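Local coordinates for protein glutathione S-transferase-3 (Necator americanus, PDB 3W8S) that probably catalyses the conjugation of glutathione to electrophilic compounds, as a sigma-class member of the glutathione transferase family, at residues F139-K144 and F178-A183; R19-L24 and A66-V71; S90-Y95 and D157-E162. One frame throughout, in Å; residues are numbered along the deposited sequence.

Interaction 1 (F139-K144 and F178-A183); sequences FLKESK and FPEIKA
Leu140 and Ile181 make the apolar part of this contact. CD1 of Leu140 lies 4.0 Å from CD1 of Ile181. CG of Leu140 stands anti to its carbonyl carbon (chi1 -67°), and the extended second torsion carries CD1 across to the other helix. CB of Ile181 points away from residues 139-144, yet its CD1 bends back far enough to touch. Ile181 also packs on Phe133, Met136 and Thr137 of helix 117-143.

The same Leu140 methyl also meets backbone. It sits 3.7 Å from the carbonyl O of Glu180 and 4.0 Å from CB of Glu180. This is van der Waals contact beside the helix 179-189 main chain.

The charged part is looser. The extended Lys141 chain runs past the bent chain of Glu180, whose second torsion is 83°. CE of Lys141 comes within 3.7 Å of OE2 of Glu180. NZ of Lys141 stays 4.7 Å from that oxygen, too far for a salt bridge.

The two short helical segments are inclined at 72°, and their axes approach to 10.7 Å. Few side chains can therefore meet. No hydrogen bond joins the segments. CD1 of Leu140 and CD1 of the buried Ile181 make the apolar contact, and the opposite charges of Lys141 and Glu180 probably add a mild attraction at the more exposed side.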
loop_
_atom_site.group_PDB
_atom_site.type_symbol
_atom_site.label_atom_id
_atom_site.label_comp_id
_atom_site.label_asym_id
_atom_site.label_seq_id
_atom_site.Cartn_x
_atom_site.Cartn_y
_atom_site.Cartn_z
ATOM N N PHE A 139 -13.787 -0.616 13.909
ATOM C CA PHE A 139 -14.358 -1.545 12.882
ATOM C C PHE A 139 -15.062 -2.750 13.546
ATOM O O PHE A 139 -16.137 -3.117 13.149
ATOM C CB PHE A 139 -13.324 -2.062 11.888
ATOM C CG PHE A 139 -13.049 -1.130 10.771
ATOM C CD1 PHE A 139 -13.802 -1.210 9.614
ATOM C CD2 PHE A 139 -12.009 -0.194 10.845
ATOM C CE1 PHE A 139 -13.525 -0.384 8.541
ATOM C CE2 PHE A 139 -11.708 0.648 9.783
ATOM C CZ PHE A 139 -12.462 0.551 8.604
ATOM N N LEU A 140 -14.466 -3.339 14.566
ATOM C CA LEU A 140 -15.042 -4.537 15.202
ATOM C C LEU A 140 -16.338 -4.192 15.947
ATOM O O LEU A 140 -17.282 -5.007 15.935
ATOM C CB LEU A 140 -14.034 -5.138 16.199
ATOM C CG LEU A 140 -12.749 -5.736 15.574
ATOM C CD1 LEU A 140 -11.817 -6.174 16.683
ATOM C CD2 LEU A 140 -13.155 -6.939 14.669
ATOM N N LYS A 141 -16.402 -2.996 16.571
ATOM C CA LYS A 141 -17.694 -2.480 17.154
ATOM C C LYS A 141 -18.796 -2.322 16.093
ATOM O O LYS A 141 -19.952 -2.571 16.370
ATOM C CB LYS A 141 -17.462 -1.140 17.920
ATOM C CG LYS A 141 -16.602 -1.388 19.147
ATOM C CD LYS A 141 -16.244 -0.100 19.906
ATOM C CE LYS A 141 -15.628 -0.435 21.246
ATOM N NZ LYS A 141 -15.132 0.857 21.847
ATOM N N GLU A 142 -18.445 -1.890 14.894
ATOM C CA GLU A 142 -19.405 -1.722 13.790
ATOM C C GLU A 142 -19.812 -3.081 13.108
ATOM O O GLU A 142 -20.934 -3.252 12.672
ATOM C CB GLU A 142 -18.854 -0.753 12.740
ATOM C CG GLU A 142 -18.819 0.696 13.183
ATOM C CD GLU A 142 -17.802 1.534 12.426
ATOM O OE1 GLU A 142 -17.258 1.056 11.402
ATOM O OE2 GLU A 142 -17.542 2.690 12.854
ATOM N N SER A 143 -18.902 -4.045 13.019
ATOM C CA SER A 143 -19.185 -5.266 12.253
ATOM C C SER A 143 -20.197 -6.133 12.966
ATOM O O SER A 143 -21.040 -6.710 12.332
ATOM C CB SER A 143 -17.926 -6.127 12.078
ATOM O OG SER A 143 -17.767 -7.031 13.153
ATOM N N LYS A 144 -20.032 -6.260 14.276
ATOM C CA LYS A 144 -20.764 -7.207 15.059
ATOM C C LYS A 144 -20.901 -8.628 14.423
ATOM O O LYS A 144 -21.920 -9.271 14.624
ATOM C CB LYS A 144 -22.153 -6.601 15.428
ATOM C CG LYS A 144 -22.097 -5.284 16.230
ATOM C CD LYS A 144 -23.455 -4.807 16.747
ATOM C CE LYS A 144 -24.283 -4.121 15.670
ATOM N NZ LYS A 144 -23.682 -2.821 15.239
ATOM N N PHE A 178 -7.561 -3.428 25.136
ATOM C CA PHE A 178 -8.131 -3.794 23.870
ATOM C C PHE A 178 -8.673 -5.256 23.882
ATOM O O PHE A 178 -8.157 -6.142 23.154
ATOM C CB PHE A 178 -7.074 -3.586 22.755
ATOM C CG PHE A 178 -6.616 -2.161 22.650
ATOM C CD1 PHE A 178 -7.436 -1.205 22.076
ATOM C CD2 PHE A 178 -5.394 -1.785 23.203
ATOM C CE1 PHE A 178 -7.026 0.137 22.029
ATOM C CE2 PHE A 178 -4.954 -0.462 23.142
ATOM C CZ PHE A 178 -5.782 0.493 22.526
ATOM N N PRO A 179 -9.779 -5.452 24.613
ATOM C CA PRO A 179 -10.293 -6.786 24.737
ATOM C C PRO A 179 -10.915 -7.258 23.419
ATOM O O PRO A 179 -10.846 -8.457 23.179
ATOM C CB PRO A 179 -11.319 -6.677 25.878
ATOM C CG PRO A 179 -11.700 -5.183 25.929
ATOM C CD PRO A 179 -10.444 -4.481 25.506
ATOM N N GLU A 180 -11.498 -6.367 22.578
ATOM C CA GLU A 180 -11.976 -6.771 21.234
ATOM C C GLU A 180 -10.844 -7.279 20.346
ATOM O O GLU A 180 -11.013 -8.242 19.618
ATOM C CB GLU A 180 -12.776 -5.646 20.497
ATOM C CG GLU A 180 -14.077 -5.225 21.218
ATOM C CD GLU A 180 -13.840 -4.189 22.336
ATOM O OE1 GLU A 180 -12.667 -3.893 22.753
ATOM O OE2 GLU A 180 -14.856 -3.687 22.832
ATOM N N ILE A 181 -9.699 -6.605 20.377
ATOM C CA ILE A 181 -8.544 -7.055 19.590
ATOM C C ILE A 181 -8.109 -8.460 20.040
ATOM O O ILE A 181 -7.816 -9.342 19.187
ATOM C CB ILE A 181 -7.328 -6.076 19.638
ATOM C CG1 ILE A 181 -7.730 -4.668 19.135
ATOM C CG2 ILE A 181 -6.144 -6.650 18.823
ATOM C CD1 ILE A 181 -8.226 -4.625 17.663
ATOM N N LYS A 182 -8.075 -8.693 21.359
ATOM C CA LYS A 182 -7.688 -10.034 21.843
ATOM C C LYS A 182 -8.691 -11.059 21.369
ATOM O O LYS A 182 -8.267 -12.098 20.858
ATOM C CB LYS A 182 -7.517 -10.077 23.386
ATOM C CG LYS A 182 -6.824 -11.352 23.860
ATOM C CD LYS A 182 -6.627 -11.313 25.368
ATOM C CE LYS A 182 -6.336 -12.747 25.838
ATOM N NZ LYS A 182 -5.722 -12.623 27.167
ATOM N N ALA A 183 -10.001 -10.811 21.559
ATOM C CA ALA A 183 -11.010 -11.763 21.074
ATOM C C ALA A 183 -10.911 -12.053 19.540
ATOM O O ALA A 183 -11.179 -13.170 19.089
ATOM C CB ALA A 183 -12.452 -11.319 21.460
#

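Interaction 2 (R19-L24 and A66-V71); sequences RQIFVL and AIARFV
The two helices of the thioredoxin-like N-terminal domain that flank one face of its sheet meet here, through Ile21 and Phe22 of helix 16-25 and Ala68 and Val71 of helix 64-75. The segments run nearly parallel, at 10°, with their axes 9.8 Å apart.

Val71 is the central side chain. Its CG1 lies over one face of the Phe22 ring, 4.1 Å from the centroid and offset toward the rim, in a CH-pi contact. CG1 stands anti to the backbone N of Val71 (chi1 176°). There CG1 touches both the ring and CG2 of Ile21, the latter at 3.4 Å, which is tight for two carbons. The other methyl, CG2, touches CZ of Phe22 at 3.8 Å.

Ile21 reaches further with its other branch. Its CD1 lies 4.0 Å from CB of Ala68 and 3.6 Å from the carbonyl O of Ala68. All four residues are buried. Leu54 of strand 53-56 covers Phe22 and Val71 from the sheet, while Tyr29 stacks on Phe22. Phe155 and Leu158 of helix 155-170 lie on Ile21. Such parallel helices sharing an apolar layer above the sheet are typical of the thioredoxin-like domain of glutathione transferases.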
loop_
_atom_site.group_PDB
_atom_site.type_symbol
_atom_site.label_atom_id
_atom_site.label_comp_id
_atom_site.label_asym_id
_atom_site.label_seq_id
_atom_site.Cartn_x
_atom_site.Cartn_y
_atom_site.Cartn_z
ATOM N N ARG A 19 0.959 -16.949 2.559
ATOM C CA ARG A 19 0.969 -18.413 2.879
ATOM C C ARG A 19 -0.324 -18.845 3.544
ATOM O O ARG A 19 -0.909 -19.909 3.196
ATOM C CB ARG A 19 2.130 -18.693 3.843
ATOM C CG ARG A 19 3.481 -18.389 3.197
ATOM C CD ARG A 19 4.564 -18.961 4.083
ATOM N NE ARG A 19 5.944 -18.612 3.639
ATOM C CZ ARG A 19 6.776 -17.766 4.286
ATOM N NH1 ARG A 19 6.366 -17.094 5.384
ATOM N NH2 ARG A 19 8.031 -17.543 3.759
ATOM N N GLN A 20 -0.803 -18.008 4.478
ATOM C CA GLN A 20 -2.048 -18.365 5.194
ATOM C C GLN A 20 -3.287 -18.328 4.283
ATOM O O GLN A 20 -4.253 -19.100 4.512
ATOM C CB GLN A 20 -2.269 -17.463 6.398
ATOM C CG GLN A 20 -1.128 -17.616 7.385
ATOM C CD GLN A 20 -1.300 -16.784 8.629
ATOM O OE1 GLN A 20 -2.325 -16.117 8.772
ATOM N NE2 GLN A 20 -0.316 -16.865 9.586
ATOM N N ILE A 21 -3.298 -17.434 3.289
ATOM C CA ILE A 21 -4.386 -17.443 2.290
ATOM C C ILE A 21 -4.405 -18.749 1.462
ATOM O O ILE A 21 -5.474 -19.376 1.309
ATOM C CB ILE A 21 -4.386 -16.225 1.375
ATOM C CG1 ILE A 21 -4.624 -14.934 2.215
ATOM C CG2 ILE A 21 -5.492 -16.361 0.315
ATOM C CD1 ILE A 21 -4.042 -13.684 1.523
ATOM N N PHE A 22 -3.239 -19.184 1.027
ATOM C CA PHE A 22 -3.112 -20.518 0.356
ATOM C C PHE A 22 -3.579 -21.608 1.307
ATOM O O PHE A 22 -4.336 -22.497 0.893
ATOM C CB PHE A 22 -1.673 -20.811 -0.078
ATOM C CG PHE A 22 -1.257 -20.090 -1.315
ATOM C CD1 PHE A 22 -1.934 -20.294 -2.518
ATOM C CD2 PHE A 22 -0.154 -19.244 -1.312
ATOM C CE1 PHE A 22 -1.565 -19.581 -3.682
ATOM C CE2 PHE A 22 0.233 -18.554 -2.477
ATOM C CZ PHE A 22 -0.446 -18.755 -3.685
ATOM N N VAL A 23 -3.161 -21.529 2.570
ATOM C CA VAL A 23 -3.595 -22.527 3.586
ATOM C C VAL A 23 -5.130 -22.625 3.693
ATOM O O VAL A 23 -5.735 -23.737 3.533
ATOM C CB VAL A 23 -2.936 -22.302 4.959
ATOM C CG1 VAL A 23 -3.638 -23.137 6.033
ATOM C CG2 VAL A 23 -1.460 -22.654 4.882
ATOM N N LEU A 24 -5.776 -21.485 3.860
ATOM C CA LEU A 24 -7.203 -21.459 3.964
ATOM C C LEU A 24 -7.893 -21.949 2.711
ATOM O O LEU A 24 -9.021 -22.500 2.792
ATOM C CB LEU A 24 -7.691 -19.999 4.251
ATOM C CG LEU A 24 -7.368 -19.439 5.667
ATOM C CD1 LEU A 24 -7.626 -17.919 5.669
ATOM C CD2 LEU A 24 -8.151 -19.995 6.842
ATOM N N ALA A 66 0.068 -6.470 -2.905
ATOM C CA ALA A 66 -0.531 -6.742 -4.221
ATOM C C ALA A 66 -0.729 -8.289 -4.410
ATOM O O ALA A 66 -1.740 -8.736 -5.010
ATOM C CB ALA A 66 0.337 -6.120 -5.311
ATOM N N ILE A 67 0.247 -9.080 -3.996
ATOM C CA ILE A 67 0.168 -10.567 -4.037
ATOM C C ILE A 67 -0.948 -11.088 -3.106
ATOM O O ILE A 67 -1.733 -11.929 -3.497
ATOM C CB ILE A 67 1.496 -11.226 -3.575
ATOM C CG1 ILE A 67 2.658 -10.912 -4.566
ATOM C CG2 ILE A 67 1.353 -12.750 -3.485
ATOM C CD1 ILE A 67 4.060 -10.996 -3.868
ATOM N N ALA A 68 -0.992 -10.599 -1.865
ATOM C CA ALA A 68 -2.019 -11.090 -0.933
ATOM C C ALA A 68 -3.393 -10.806 -1.529
ATOM O O ALA A 68 -4.287 -11.671 -1.509
ATOM C CB ALA A 68 -1.895 -10.440 0.436
ATOM N N ARG A 69 -3.564 -9.589 -2.052
ATOM C CA ARG A 69 -4.849 -9.225 -2.658
ATOM C C ARG A 69 -5.197 -10.130 -3.858
ATOM O O ARG A 69 -6.326 -10.583 -3.981
ATOM C CB ARG A 69 -4.955 -7.695 -3.077
ATOM C CG ARG A 69 -6.336 -7.319 -3.614
ATOM C CD ARG A 69 -6.417 -5.862 -4.070
ATOM N NE ARG A 69 -5.990 -5.070 -2.929
ATOM C CZ ARG A 69 -4.814 -4.483 -2.760
ATOM N NH1 ARG A 69 -3.830 -4.499 -3.691
ATOM N NH2 ARG A 69 -4.636 -3.914 -1.613
ATOM N N PHE A 70 -4.241 -10.316 -4.739
ATOM C CA PHE A 70 -4.425 -11.177 -5.893
ATOM C C PHE A 70 -4.916 -12.601 -5.476
ATOM O O PHE A 70 -5.925 -13.088 -6.024
ATOM C CB PHE A 70 -3.110 -11.332 -6.662
ATOM C CG PHE A 70 -3.214 -12.292 -7.850
ATOM C CD1 PHE A 70 -3.892 -11.916 -9.009
ATOM C CD2 PHE A 70 -2.609 -13.555 -7.801
ATOM C CE1 PHE A 70 -4.016 -12.804 -10.101
ATOM C CE2 PHE A 70 -2.742 -14.460 -8.875
ATOM C CZ PHE A 70 -3.436 -14.072 -10.048
ATOM N N VAL A 71 -4.205 -13.237 -4.531
ATOM C CA VAL A 71 -4.538 -14.600 -4.042
ATOM C C VAL A 71 -5.886 -14.569 -3.272
ATOM O O VAL A 71 -6.766 -15.471 -3.478
ATOM C CB VAL A 71 -3.362 -15.138 -3.177
ATOM C CG1 VAL A 71 -3.666 -16.480 -2.567
ATOM C CG2 VAL A 71 -2.174 -15.435 -4.142
#

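Interaction 3 (S90-Y95 and D157-E162)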
loop_
_atom_site.group_PDB
_atom_site.type_symbol
_atom_site.label_atom_id
_atom_site.label_comp_id
_atom_site.label_asym_id
_atom_site.label_seq_id
_atom_site.Cartn_x
_atom_site.Cartn_y
_atom_site.Cartn_z
ATOM N N SER A 90 -8.355 -0.614 2.657
ATOM C CA SER A 90 -8.027 0.600 3.480
ATOM C C SER A 90 -7.395 0.108 4.803
ATOM O O SER A 90 -6.449 0.686 5.329
ATOM C CB SER A 90 -9.307 1.465 3.763
ATOM O OG SER A 90 -10.181 0.884 4.769
ATOM N N ILE A 91 -7.923 -1.008 5.339
ATOM C CA ILE A 91 -7.402 -1.518 6.594
ATOM C C ILE A 91 -5.970 -2.049 6.432
ATOM O O ILE A 91 -5.085 -1.776 7.324
ATOM C CB ILE A 91 -8.312 -2.662 7.224
ATOM C CG1 ILE A 91 -9.613 -2.067 7.833
ATOM C CG2 ILE A 91 -7.489 -3.418 8.270
ATOM C CD1 ILE A 91 -10.676 -3.139 8.128
ATOM N N THR A 92 -5.700 -2.779 5.350
ATOM C CA THR A 92 -4.313 -3.250 5.130
ATOM C C THR A 92 -3.354 -2.085 4.825
ATOM O O THR A 92 -2.232 -2.111 5.237
ATOM C CB THR A 92 -4.234 -4.389 4.101
ATOM O OG1 THR A 92 -4.667 -3.898 2.843
ATOM C CG2 THR A 92 -5.256 -5.498 4.530
ATOM N N ASP A 93 -3.835 -1.030 4.169
ATOM C CA ASP A 93 -2.992 0.145 3.965
ATOM C C ASP A 93 -2.705 0.845 5.322
ATOM O O ASP A 93 -1.581 1.330 5.566
ATOM C CB ASP A 93 -3.656 1.132 2.992
ATOM C CG ASP A 93 -3.317 0.804 1.495
ATOM O OD1 ASP A 93 -2.493 -0.125 1.229
ATOM O OD2 ASP A 93 -3.858 1.507 0.600
ATOM N N GLN A 94 -3.703 0.922 6.185
ATOM C CA GLN A 94 -3.417 1.488 7.524
ATOM C C GLN A 94 -2.377 0.655 8.327
ATOM O O GLN A 94 -1.581 1.178 9.133
ATOM C CB GLN A 94 -4.738 1.630 8.345
ATOM C CG GLN A 94 -4.593 2.399 9.704
ATOM C CD GLN A 94 -4.133 3.859 9.514
ATOM O OE1 GLN A 94 -4.309 4.475 8.424
ATOM N NE2 GLN A 94 -3.610 4.458 10.595
ATOM N N TYR A 95 -2.502 -0.670 8.210
ATOM C CA TYR A 95 -1.600 -1.595 8.860
ATOM C C TYR A 95 -0.154 -1.345 8.321
ATOM O O TYR A 95 0.812 -1.311 9.065
ATOM C CB TYR A 95 -2.060 -3.038 8.514
ATOM C CG TYR A 95 -1.039 -4.072 8.903
ATOM C CD1 TYR A 95 -0.909 -4.439 10.239
ATOM C CD2 TYR A 95 -0.164 -4.661 7.951
ATOM C CE1 TYR A 95 0.043 -5.369 10.657
ATOM C CE2 TYR A 95 0.800 -5.607 8.355
ATOM C CZ TYR A 95 0.860 -5.954 9.724
ATOM O OH TYR A 95 1.768 -6.868 10.220
ATOM N N ASP A 157 -8.348 -9.417 8.354
ATOM C CA ASP A 157 -8.413 -10.140 9.650
ATOM C C ASP A 157 -7.078 -10.877 9.846
ATOM O O ASP A 157 -6.452 -10.903 10.949
ATOM C CB ASP A 157 -9.570 -11.174 9.614
ATOM C CG ASP A 157 -10.888 -10.515 9.611
ATOM O OD1 ASP A 157 -11.118 -9.735 10.571
ATOM O OD2 ASP A 157 -11.752 -10.739 8.687
ATOM N N LEU A 158 -6.588 -11.437 8.755
ATOM C CA LEU A 158 -5.369 -12.276 8.911
ATOM C C LEU A 158 -4.160 -11.389 9.323
ATOM O O LEU A 158 -3.388 -11.805 10.180
ATOM C CB LEU A 158 -5.039 -13.049 7.596
ATOM C CG LEU A 158 -6.105 -14.048 7.115
ATOM C CD1 LEU A 158 -5.638 -14.579 5.736
ATOM C CD2 LEU A 158 -6.138 -15.235 8.130
ATOM N N TYR A 159 -3.935 -10.227 8.670
ATOM C CA TYR A 159 -2.785 -9.347 9.042
ATOM C C TYR A 159 -2.888 -8.945 10.537
ATOM O O TYR A 159 -1.880 -8.941 11.277
ATOM C CB TYR A 159 -2.701 -8.054 8.152
ATOM C CG TYR A 159 -1.965 -8.286 6.814
ATOM C CD1 TYR A 159 -0.574 -8.447 6.791
ATOM C CD2 TYR A 159 -2.646 -8.360 5.559
ATOM C CE1 TYR A 159 0.136 -8.652 5.579
ATOM C CE2 TYR A 159 -1.905 -8.589 4.332
ATOM C CZ TYR A 159 -0.527 -8.734 4.374
ATOM O OH TYR A 159 0.300 -8.961 3.240
ATOM N N LEU A 160 -4.087 -8.564 10.971
ATOM C CA LEU A 160 -4.233 -8.026 12.327
ATOM C C LEU A 160 -3.990 -9.128 13.348
ATOM O O LEU A 160 -3.163 -8.952 14.244
ATOM C CB LEU A 160 -5.648 -7.406 12.531
ATOM C CG LEU A 160 -6.018 -6.987 13.961
ATOM C CD1 LEU A 160 -5.037 -5.923 14.526
ATOM C CD2 LEU A 160 -7.458 -6.537 14.067
ATOM N N ALA A 161 -4.647 -10.294 13.196
ATOM C CA ALA A 161 -4.484 -11.397 14.176
ATOM C C ALA A 161 -3.042 -11.895 14.261
ATOM O O ALA A 161 -2.529 -12.233 15.333
ATOM C CB ALA A 161 -5.412 -12.564 13.777
ATOM N N GLU A 162 -2.371 -12.007 13.125
ATOM C CA GLU A 162 -1.001 -12.535 13.116
ATOM C C GLU A 162 -0.038 -11.547 13.849
ATOM O O GLU A 162 0.786 -11.923 14.686
ATOM C CB GLU A 162 -0.539 -12.783 11.666
ATOM C CG GLU A 162 0.917 -13.239 11.601
ATOM C CD GLU A 162 1.124 -14.736 11.971
ATOM O OE1 GLU A 162 0.143 -15.496 12.125
ATOM O OE2 GLU A 162 2.294 -15.139 12.108
HETATM O O HOH W 1 0.587 -9.426 10.482
#
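Tyr95 and Tyr159 meet as two rings set obliquely to each other. Their planes make 39° and their centroids are 5.2 Å apart. Over one face of the Tyr95 ring sits CB of Tyr159. It lies 4.2 Å from the centroid and only 8° off the ring normal, a well-centred CH-pi contact. CE2 of Tyr95 comes to 3.5 Å from CD1 of Tyr159. On the same side of the Tyr159 ring plane, CG2 of Thr92 lies 4.0 Å from the other ortho carbon, CD2 of Tyr159. Both approaches to this ring are oblique. Phe65 stacks on the Tyr159 ring.

The torsions set up this crossing. CG of Tyr95 is anti to the backbone N (chi1 168°), which extends its ring beneath CB of Tyr159. The two side chains cross at about a right angle.

Thr92 offers its methyl to this contact. Its OG1 is hydrogen-bonded to the carbonyl O of Asp89, one turn earlier in helix 82-101.

A water links the polar atoms. It donates a hydrogen bond to the carbonyl O of Tyr159 at 2.6 Å. It also hydrogen-bonds to OH of Tyr95 at 2.8 Å. The bridge joins the phenol end of Tyr95 to the backbone of Tyr159, the same residue whose CB covers its ring. No direct hydrogen bond crosses between the segments.

At the start of helix 155-170, OD2 of Asp157 accepts a hydrogen bond from the backbone N of Thr154, as in the N-capping box of glutathione transferases, while its OD1 ties the helix to NE2 of His184 and N of Leu148. Close packing of helices 82-101 and 155-170 belongs to the all-helical C-terminal domain of the glutathione transferase fold.

How the interactions relate
Interaction 3 lies between the other two, its centre about 13 Å from each. Interactions 1 and 2 do not touch; their centres are about 23 Å apart. Interaction 1 meets interaction 3 where CE2 of Phe139 lies 3.9 Å from CG1 of Ile91. Interaction 2 joins it across the domain boundary: NE2 of Gln20 is 2.9 Å from OE1 of Glu162, a probable hydrogen bond, and CB of Ala68 is 3.9 Å from OH of Tyr159. The side chain of Tyr159 is about 4 Å from that of the glutathione-binding Ser64 and about 7 Å from a bound glutathione, that of Ala68 about 9 Å. Interaction 1 lies away from the site.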